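Local coordinates for protein putative phospholipase A2 (Oryza sativa, PDB 2WG9) that probably catalyses the calcium-dependent hydrolysis of the 2-acyl ester of phosphoglycerides, releasing lysophospholipids and free fatty acids, as a secreted phospholipase A2, at residues A[15-21]-A[44-50]; A[34-38]-A[94-100]; A[83-88]-A[109-114]. All coordinates share one frame; numbering follows the deposited sequence. Where two conformers were deposited one is given.

Contact 1: residues A[15-21]-A[44-50]. With CA (calcium ion), chain C.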
loop_
_atom_site.group_PDB
_atom_site.type_symbol
_atom_site.label_atom_id
_atom_site.label_comp_id
_atom_site.label_asym_id
_atom_site.label_seq_id
_atom_site.Cartn_x
_atom_site.Cartn_y
_atom_site.Cartn_z
ATOM N N LYS A 15 19.783 -3.265 0.679
ATOM C CA LYS A 15 18.465 -3.745 1.096
ATOM C C LYS A 15 17.853 -2.879 2.201
ATOM O O LYS A 15 16.645 -2.621 2.196
ATOM C CB LYS A 15 18.548 -5.203 1.559
ATOM C CG LYS A 15 17.234 -5.961 1.444
ATOM C CD LYS A 15 17.289 -7.308 2.158
ATOM C CE LYS A 15 16.197 -8.244 1.645
ATOM N NZ LYS A 15 14.816 -7.808 2.010
ATOM N N ASP A 16 18.694 -2.442 3.139
ATOM C CA ASP A 16 18.252 -1.645 4.286
ATOM C C ASP A 16 18.526 -0.146 4.089
ATOM O O ASP A 16 18.585 0.618 5.057
ATOM C CB ASP A 16 18.899 -2.154 5.586
ATOM C CG ASP A 16 18.631 -3.639 5.849
ATOM O OD1 ASP A 16 18.392 -4.000 7.023
ATOM O OD2 ASP A 16 18.672 -4.451 4.895
ATOM N N GLN A 17 18.690 0.260 2.828
ATOM C CA GLN A 17 18.809 1.674 2.454
ATOM C C GLN A 17 17.608 2.096 1.586
ATOM O O GLN A 17 17.030 1.264 0.874
ATOM C CB GLN A 17 20.133 1.937 1.714
ATOM C CG GLN A 17 21.403 1.810 2.582
ATOM C CD GLN A 17 22.710 1.979 1.789
ATOM O OE1 GLN A 17 22.823 1.547 0.636
ATOM N NE2 GLN A 17 23.707 2.602 2.419
ATOM N N GLY A 18 17.229 3.373 1.663
ATOM C CA GLY A 18 16.148 3.918 0.829
ATOM C C GLY A 18 14.756 3.453 1.229
ATOM O O GLY A 18 13.866 3.331 0.385
ATOM N N CYS A 19 14.577 3.208 2.525
ATOM C CA CYS A 19 13.347 2.648 3.068
ATOM C C CYS A 19 12.991 3.320 4.392
ATOM O O CYS A 19 13.842 3.963 5.022
ATOM C CB CYS A 19 13.505 1.132 3.252
ATOM S SG CYS A 19 15.008 0.654 4.163
ATOM N N SER A 20 11.736 3.167 4.818
ATOM C CA SER A 20 11.258 3.821 6.032
ATOM C C SER A 20 11.289 2.925 7.267
ATOM O O SER A 20 10.995 1.733 7.187
ATOM C CB SER A 20 9.833 4.343 5.828
ATOM O OG SER A 20 9.287 4.835 7.037
ATOM N N ARG A 21 11.631 3.526 8.402
ATOM C CA ARG A 21 11.475 2.907 9.719
ATOM C C ARG A 21 10.545 3.752 10.601
ATOM O O ARG A 21 10.486 3.550 11.815
ATOM C CB ARG A 21 12.837 2.743 10.409
ATOM C CG ARG A 21 13.924 2.103 9.547
ATOM C CD ARG A 21 15.181 1.786 10.359
ATOM N NE ARG A 21 16.244 1.222 9.528
ATOM C CZ ARG A 21 16.366 -0.068 9.217
ATOM N NH1 ARG A 21 17.377 -0.468 8.453
ATOM N NH2 ARG A 21 15.489 -0.964 9.664
ATOM N N TYR A 44 7.421 3.949 -1.895
ATOM C CA TYR A 44 7.619 4.199 -0.478
ATOM C C TYR A 44 7.350 2.889 0.259
ATOM O O TYR A 44 6.247 2.344 0.172
ATOM C CB TYR A 44 6.668 5.298 0.020
ATOM C CG TYR A 44 6.699 5.454 1.519
ATOM C CD1 TYR A 44 7.798 6.040 2.148
ATOM C CD2 TYR A 44 5.646 4.995 2.314
ATOM C CE1 TYR A 44 7.847 6.182 3.529
ATOM C CE2 TYR A 44 5.688 5.126 3.699
ATOM C CZ TYR A 44 6.797 5.718 4.296
ATOM O OH TYR A 44 6.863 5.847 5.657
ATOM N N SER A 45 8.353 2.374 0.968
ATOM C CA SER A 45 8.218 1.079 1.635
ATOM C C SER A 45 9.119 0.963 2.859
ATOM O O SER A 45 10.088 1.712 3.002
ATOM C CB SER A 45 8.497 -0.068 0.650
ATOM O OG SER A 45 7.866 -1.270 1.074
ATOM N N GLY A 46 8.787 0.019 3.736
ATOM C CA GLY A 46 9.495 -0.160 4.992
ATOM C C GLY A 46 10.762 -0.975 4.813
ATOM O O GLY A 46 10.864 -1.799 3.899
ATOM N N CYS A 47 11.731 -0.730 5.687
ATOM C CA CYS A 47 12.980 -1.476 5.677
ATOM C C CYS A 47 12.705 -2.932 6.067
ATOM O O CYS A 47 11.727 -3.204 6.764
ATOM C CB CYS A 47 13.992 -0.815 6.617
ATOM S SG CYS A 47 14.469 0.876 6.099
ATOM N N PRO A 48 13.537 -3.877 5.585
ATOM C CA PRO A 48 13.310 -5.287 5.931
ATOM C C PRO A 48 13.158 -5.501 7.437
ATOM O O PRO A 48 13.925 -4.947 8.241
ATOM C CB PRO A 48 14.554 -5.985 5.377
ATOM C CG PRO A 48 14.971 -5.110 4.218
ATOM C CD PRO A 48 14.693 -3.709 4.681
ATOM N N GLY A 49 12.129 -6.255 7.809
ATOM C CA GLY A 49 11.869 -6.574 9.206
ATOM C C GLY A 49 10.996 -5.587 9.958
ATOM O O GLY A 49 10.538 -5.902 11.053
ATOM N N GLU A 50 10.760 -4.398 9.383
ATOM C CA GLU A 50 9.976 -3.345 10.056
ATOM C C GLU A 50 8.516 -3.721 10.203
ATOM O O GLU A 50 7.835 -4.013 9.209
ATOM C CB GLU A 50 10.059 -2.002 9.315
ATOM C CG GLU A 50 11.409 -1.294 9.387
ATOM C CD GLU A 50 11.754 -0.813 10.781
ATOM O OE1 GLU A 50 10.854 -0.358 11.512
ATOM O OE2 GLU A 50 12.942 -0.882 11.146
HETATM CA CA CA C . 4.460 1.285 -0.632
HETATM O O HOH W 1 16.163 -3.503 8.333
HETATM O O HOH W 2 11.217 2.890 -0.277
HETATM O O HOH W 3 11.222 1.205 13.666
HETATM O O HOH W 4 5.711 1.083 -2.672
#
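C19 and C47 are joined by a disulfide, SG to SG 2.0 Å with a chi3 of 97°, which ties the N-terminal loop 15-21 of this secreted phospholipase A2 to the loop 44-50, three residues past the calcium ligand Y44. Next to it the backbones form a single beta bridge between S20 and G46. S20 N donates to S45 O at 2.9 Å with an N-H...O angle of 168°, and C47 N returns a bond to S20 O, which also receives a CA-H...O contact from G46 CA. The tight part continues at buried S20. With OG anti to the backbone N (chi1 173°), its hydroxyl is directed at the phenol of Y44 and donates to Y44 OH at 3.0 Å, while OG also accepts from T22 N; the phenol in turn bonds G37 O. The same Y44 binds the calcium ion through its backbone O at 2.2 Å, beside Y39 O, G41 O and D64 OD2, so one residue carries both the metal ligand and the link to S20.

The solvent side is held by charges and water. The extended R21 chain crosses E50 at about a right angle; NH2 bonds E50 OE2 at 2.9 Å, within the guanidinium plane but on the anti side of the carboxylate, whose OE1 has a second charged partner in K38. Over one guanidinium face, offset toward its rim, lies C47 CB, 3.4 Å from R21 NH2. D16 OD1 is a long ionic partner of R21 NH1. On this outer side P48 packs against exposed K15, whose O meets its CD and whose aliphatic stem and NZ meet its CG. Water 1 bridges D16 OD1, R21 NH2 and P48 O, the last at 2.7 Å.

Contact 2: residues A[34-38]-A[94-100]; sequences LRYGK and TFPGNKC
A chi1 of 178° swings the ring of Y36 away from its backbone N and carries it from strand 35-37 to the loop 94-100; F95, with CG between backbone N and carbonyl carbon (chi1 52°), turns its ring back to meet it. The two make a T-shaped pair in which the edge of F95 points at the face of Y36: the centroids are 5.6 Å apart and the planes stand at 78°. F95 CE1 does the touching, 4.0 Å from Y36 CE2, and F95 CZ comes near the backbone N of G37, where no side chain intervenes.

A different part of the tyrosine ring meets C100. Its CB lies 3.8 Å from Y36 CD1, near the ring plane, and its SG is also at the edge, a sulfur-aromatic contact. Because C100 is disulfide-bonded to C28, the ring borders a covalent tie between the loop just before helix 102-125 and the loop joining strands 24-26 and 35-37. Strand 35-37 pairs antiparallel with 24-26, and the loop 94-100 leads from helix 77-88 into helix 102-125, so the contact joins this small two-stranded sheet to the connection between two helices. V102 and T105 of helix 102-125 also pack on Y36.

The loop is itself shaped by a type II turn from F95 to N98, followed by an Asx turn in which N98 OD1 accepts from C100 N at 3.0 Å. The other end of that amide, ND2, bonds T94 OG1 at 2.7 Å and makes a weak bond to Y36 OH at 3.3 Å, the amide standing steeply to the ring. The stronger partner of the phenol is D54 OD2, which T94 OG1 bonds as well.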
loop_
_atom_site.group_PDB
_atom_site.type_symbol
_atom_site.label_atom_id
_atom_site.label_comp_id
_atom_site.label_asym_id
_atom_site.label_seq_id
_atom_site.Cartn_x
_atom_site.Cartn_y
_atom_site.Cartn_z
ATOM N N LEU A 34 0.924 10.491 -1.198
ATOM C CA LEU A 34 0.541 9.826 0.048
ATOM C C LEU A 34 1.711 9.037 0.651
ATOM O O LEU A 34 2.369 8.267 -0.053
ATOM C CB LEU A 34 -0.649 8.895 -0.225
ATOM C CG LEU A 34 -1.523 8.350 0.910
ATOM C CD1 LEU A 34 -2.942 8.131 0.401
ATOM C CD2 LEU A 34 -0.964 7.063 1.491
ATOM N N ARG A 35 1.962 9.246 1.943
ATOM C CA ARG A 35 2.873 8.403 2.715
ATOM C C ARG A 35 2.251 8.142 4.077
ATOM O O ARG A 35 2.081 9.061 4.879
ATOM C CB ARG A 35 4.262 9.030 2.860
ATOM C CG ARG A 35 5.049 9.010 1.578
ATOM C CD ARG A 35 6.451 9.495 1.774
ATOM N NE ARG A 35 7.207 9.372 0.536
ATOM C CZ ARG A 35 8.404 9.914 0.329
ATOM N NH1 ARG A 35 8.995 10.626 1.283
ATOM N NH2 ARG A 35 9.007 9.742 -0.840
ATOM N N TYR A 36 1.915 6.879 4.322
ATOM C CA TYR A 36 1.150 6.474 5.495
ATOM C C TYR A 36 1.797 5.222 6.071
ATOM O O TYR A 36 2.042 4.250 5.342
ATOM C CB TYR A 36 -0.300 6.203 5.067
ATOM C CG TYR A 36 -1.245 5.715 6.132
ATOM C CD1 TYR A 36 -2.254 6.549 6.634
ATOM C CD2 TYR A 36 -1.170 4.404 6.612
ATOM C CE1 TYR A 36 -3.145 6.092 7.602
ATOM C CE2 TYR A 36 -2.047 3.943 7.580
ATOM C CZ TYR A 36 -3.032 4.785 8.069
ATOM O OH TYR A 36 -3.901 4.314 9.029
ATOM N N GLY A 37 2.062 5.251 7.380
ATOM C CA GLY A 37 2.768 4.160 8.049
ATOM C C GLY A 37 4.171 4.053 7.479
ATOM O O GLY A 37 4.763 5.069 7.095
ATOM N N LYS A 38 4.699 2.831 7.422
ATOM C CA LYS A 38 6.029 2.580 6.865
ATOM C C LYS A 38 5.941 2.072 5.423
ATOM O O LYS A 38 6.957 2.029 4.720
ATOM C CB LYS A 38 6.800 1.554 7.721
ATOM C CG LYS A 38 7.172 2.013 9.127
ATOM C CD LYS A 38 7.630 0.817 9.965
ATOM C CE LYS A 38 7.809 1.165 11.435
ATOM N NZ LYS A 38 8.278 -0.026 12.240
ATOM N N THR A 94 -5.068 2.723 15.350
ATOM C CA THR A 94 -3.989 3.161 14.490
ATOM C C THR A 94 -2.823 3.595 15.376
ATOM O O THR A 94 -2.919 3.558 16.610
ATOM C CB THR A 94 -4.438 4.277 13.510
ATOM O OG1 THR A 94 -3.400 4.517 12.548
ATOM C CG2 THR A 94 -4.771 5.570 14.253
ATOM N N PHE A 95 -1.720 3.981 14.748
ATOM C CA PHE A 95 -0.532 4.399 15.472
ATOM C C PHE A 95 -0.708 5.799 16.064
ATOM O O PHE A 95 -1.443 6.630 15.507
ATOM C CB PHE A 95 0.709 4.324 14.573
ATOM C CG PHE A 95 0.559 5.032 13.251
ATOM C CD1 PHE A 95 -0.073 4.404 12.172
ATOM C CD2 PHE A 95 1.059 6.319 13.080
ATOM C CE1 PHE A 95 -0.207 5.047 10.956
ATOM C CE2 PHE A 95 0.944 6.977 11.860
ATOM C CZ PHE A 95 0.304 6.346 10.794
ATOM N N PRO A 96 -0.076 6.051 17.227
ATOM C CA PRO A 96 -0.139 7.394 17.790
ATOM C C PRO A 96 0.559 8.400 16.893
ATOM O O PRO A 96 1.601 8.093 16.298
ATOM C CB PRO A 96 0.589 7.267 19.134
ATOM C CG PRO A 96 1.311 5.981 19.096
ATOM C CD PRO A 96 0.660 5.106 18.087
ATOM N N GLY A 97 -0.014 9.590 16.789
ATOM C CA GLY A 97 0.553 10.624 15.930
ATOM C C GLY A 97 0.137 10.518 14.473
ATOM O O GLY A 97 0.659 11.243 13.630
ATOM N N ASN A 98 -0.800 9.621 14.177
ATOM C CA ASN A 98 -1.360 9.497 12.828
ATOM C C ASN A 98 -2.216 10.717 12.492
ATOM O O ASN A 98 -3.314 10.881 13.024
ATOM C CB ASN A 98 -2.193 8.215 12.707
ATOM C CG ASN A 98 -2.610 7.909 11.279
ATOM O OD1 ASN A 98 -2.276 8.635 10.340
ATOM N ND2 ASN A 98 -3.339 6.816 11.109
ATOM N N LYS A 99 -1.699 11.572 11.613
ATOM C CA LYS A 99 -2.410 12.785 11.200
ATOM C C LYS A 99 -3.465 12.494 10.132
ATOM O O LYS A 99 -4.260 13.371 9.771
ATOM C CB LYS A 99 -1.416 13.832 10.684
ATOM C CG LYS A 99 -0.276 14.169 11.645
ATOM C CD LYS A 99 -0.731 15.103 12.757
ATOM C CE LYS A 99 0.457 15.635 13.540
ATOM N NZ LYS A 99 1.167 14.564 14.301
ATOM N N CYS A 100 -3.455 11.268 9.614
ATOM C CA CYS A 100 -4.412 10.850 8.602
ATOM C C CYS A 100 -5.640 10.228 9.250
ATOM O O CYS A 100 -5.608 9.814 10.411
ATOM C CB CYS A 100 -3.780 9.846 7.627
ATOM S SG CYS A 100 -2.385 10.460 6.636
#

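Contact 3: residues A[83-88]-A[109-114]; sequences LLSCID and IRGVIE. With OCA (octanoic acid (caprylic acid)), chain D.
Helices 83-88 and 109-114 run nearly antiparallel, their directions 159° apart and their axes 10.2 Å from each other at closest approach, with L84 and R110 nearest in backbone. They belong to helices 77-88 and 102-125 of the phospholipase A2 fold, and their inner side lines the octanoate pocket. L83 CD2 touches I113 CG1 at 3.6 Å, the two chains crossing at about a right angle, and the same methyl, like I113 CD1, reaches the fatty acid at C3. I87 CD1 meets I109 CG2 at 3.6 Å, while I109 approaches the tail end at C8. L83 also packs on H63, the predicted active-site histidine.

Toward the outer side, L84 CD2 lies against both I113 CG2 and R110 CG, the latter at 3.5 Å, and sits over one face of the guanidinium, offset toward its rim. R110 grips D88 side-on: NE donates to OD1 and NH2 to OD2, each oxygen using its syn lone pair, with both N-H...O bonds nearly straight and the two planes only 12° apart. A leucine in place of R110 would probably leave the D88 and E114 carboxylates without their shared counter-charge and lose the ionic tie between the helices. On the remaining nitrogen, R110 NH1 donates to E114 OE2 at 2.6 Å, reaching that oxygen from above the carboxylate plane.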
loop_
_atom_site.group_PDB
_atom_site.type_symbol
_atom_site.label_atom_id
_atom_site.label_comp_id
_atom_site.label_asym_id
_atom_site.label_seq_id
_atom_site.Cartn_x
_atom_site.Cartn_y
_atom_site.Cartn_z
ATOM N N LEU A 83 -4.919 -6.686 -2.060
ATOM C CA LEU A 83 -4.882 -5.396 -1.364
ATOM C C LEU A 83 -6.295 -4.859 -1.108
ATOM O O LEU A 83 -6.605 -4.435 0.007
ATOM C CB LEU A 83 -4.013 -4.366 -2.119
ATOM C CG LEU A 83 -3.814 -2.986 -1.461
ATOM C CD1 LEU A 83 -3.357 -3.086 -0.006
ATOM C CD2 LEU A 83 -2.842 -2.114 -2.225
ATOM N N LEU A 84 -7.148 -4.898 -2.132
ATOM C CA LEU A 84 -8.549 -4.478 -1.991
ATOM C C LEU A 84 -9.276 -5.279 -0.907
ATOM O O LEU A 84 -9.942 -4.699 -0.049
ATOM C CB LEU A 84 -9.298 -4.584 -3.326
ATOM C CG LEU A 84 -8.874 -3.655 -4.473
ATOM C CD1 LEU A 84 -9.724 -3.920 -5.722
ATOM C CD2 LEU A 84 -8.961 -2.192 -4.064
ATOM N N SER A 85 -9.120 -6.604 -0.937
ATOM C CA SER A 85 -9.674 -7.480 0.102
ATOM C C SER A 85 -9.192 -7.077 1.492
ATOM O O SER A 85 -9.990 -6.967 2.423
ATOM C CB SER A 85 -9.315 -8.944 -0.168
ATOM O OG SER A 85 -9.820 -9.368 -1.424
ATOM N N CYS A 86 -7.885 -6.846 1.615
ATOM C CA CYS A 86 -7.271 -6.450 2.881
ATOM C C CYS A 86 -7.800 -5.091 3.380
ATOM O O CYS A 86 -8.234 -4.969 4.534
ATOM C CB CYS A 86 -5.740 -6.435 2.734
ATOM S SG CYS A 86 -4.832 -6.317 4.300
ATOM N N ILE A 87 -7.768 -4.081 2.504
ATOM C CA ILE A 87 -8.296 -2.740 2.807
ATOM C C ILE A 87 -9.731 -2.764 3.352
ATOM O O ILE A 87 -10.046 -2.066 4.326
ATOM C CB ILE A 87 -8.249 -1.812 1.553
ATOM C CG1 ILE A 87 -6.812 -1.376 1.258
ATOM C CG2 ILE A 87 -9.137 -0.578 1.746
ATOM C CD1 ILE A 87 -6.651 -0.708 -0.131
ATOM N N ASP A 88 -10.587 -3.565 2.720
ATOM C CA ASP A 88 -11.994 -3.667 3.112
ATOM C C ASP A 88 -12.178 -4.234 4.537
ATOM O O ASP A 88 -13.239 -4.079 5.142
ATOM C CB ASP A 88 -12.772 -4.493 2.075
ATOM C CG ASP A 88 -12.951 -3.761 0.737
ATOM O OD1 ASP A 88 -12.734 -2.526 0.672
ATOM O OD2 ASP A 88 -13.329 -4.421 -0.259
ATOM N N ILE A 109 -6.508 5.025 -1.356
ATOM C CA ILE A 109 -5.725 3.896 -1.855
ATOM C C ILE A 109 -6.621 2.976 -2.680
ATOM O O ILE A 109 -6.251 2.567 -3.784
ATOM C CB ILE A 109 -5.050 3.102 -0.696
ATOM C CG1 ILE A 109 -4.045 4.005 0.037
ATOM C CG2 ILE A 109 -4.373 1.829 -1.231
ATOM C CD1 ILE A 109 -3.660 3.531 1.447
ATOM N N ARG A 110 -7.808 2.677 -2.147
ATOM C CA ARG A 110 -8.751 1.773 -2.801
ATOM C C ARG A 110 -9.097 2.225 -4.220
ATOM O O ARG A 110 -9.100 1.415 -5.136
ATOM C CB ARG A 110 -10.032 1.605 -1.980
ATOM C CG ARG A 110 -10.646 0.229 -2.169
ATOM C CD ARG A 110 -12.161 0.160 -1.898
ATOM N NE ARG A 110 -12.583 -1.244 -1.863
ATOM C CZ ARG A 110 -12.855 -1.986 -2.940
ATOM N NH1 ARG A 110 -12.770 -1.468 -4.159
ATOM N NH2 ARG A 110 -13.219 -3.255 -2.801
ATOM N N GLY A 111 -9.376 3.517 -4.394
ATOM C CA GLY A 111 -9.694 4.065 -5.715
ATOM C C GLY A 111 -8.619 3.792 -6.760
ATOM O O GLY A 111 -8.919 3.358 -7.877
ATOM N N VAL A 112 -7.365 4.040 -6.387
ATOM C CA VAL A 112 -6.203 3.823 -7.256
ATOM C C VAL A 112 -5.998 2.348 -7.592
ATOM O O VAL A 112 -5.713 1.996 -8.744
ATOM C CB VAL A 112 -4.910 4.402 -6.601
ATOM C CG1 VAL A 112 -3.654 4.016 -7.382
ATOM C CG2 VAL A 112 -5.014 5.919 -6.471
ATOM N N ILE A 113 -6.136 1.487 -6.586
ATOM C CA ILE A 113 -5.918 0.047 -6.765
ATOM C C ILE A 113 -7.009 -0.618 -7.627
ATOM O O ILE A 113 -6.718 -1.530 -8.407
ATOM C CB ILE A 113 -5.690 -0.683 -5.404
ATOM C CG1 ILE A 113 -4.439 -0.122 -4.697
ATOM C CG2 ILE A 113 -5.544 -2.209 -5.592
ATOM C CD1 ILE A 113 -3.121 -0.195 -5.525
ATOM N N GLU A 114 -8.250 -0.147 -7.498
ATOM C CA GLU A 114 -9.334 -0.579 -8.387
ATOM C C GLU A 114 -8.956 -0.340 -9.847
ATOM O O GLU A 114 -9.129 -1.215 -10.697
ATOM C CB GLU A 114 -10.618 0.190 -8.086
ATOM C CG GLU A 114 -11.285 -0.161 -6.779
ATOM C CD GLU A 114 -12.383 0.826 -6.408
ATOM O OE1 GLU A 114 -12.901 1.520 -7.312
ATOM O OE2 GLU A 114 -12.722 0.917 -5.206
HETATM C C1 OCA D . 1.118 0.253 -1.132
HETATM C C2 OCA D . -0.291 0.786 -1.407
HETATM C C3 OCA D . -0.582 0.864 -2.904
HETATM C C4 OCA D . 0.147 2.024 -3.588
HETATM C C5 OCA D . -0.309 3.399 -3.073
HETATM C C6 OCA D . -1.526 3.909 -3.843
HETATM C C7 OCA D . -1.541 5.438 -3.894
HETATM C C8 OCA D . -2.665 5.998 -3.015
HETATM O O1 OCA D . 2.030 1.092 -0.989
HETATM O O2 OCA D . 1.248 -0.985 -1.062
#

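Along the chain the segments of contacts 1 and 2 alternate, as do those of contacts 2 and 3, whereas contact 1 closes before contact 3 opens. Contacts 1 and 2 have centres 16 Å apart and touch directly, through Y44 with G37 and E50 with K38. Contact 2 meets contact 3 through L34 and I109, with centres 17 Å apart, and loop 94-100 connects the two helices that contact 3 pairs. Contacts 1 and 3 lie on opposite sides of the chain's centre, about 22 Å between centres. Contact 1 carries a calcium ligand and contact 3 part of the octanoate pocket; contact 2 touches both, so adjoining contacts link the metal site to the lipid pocket.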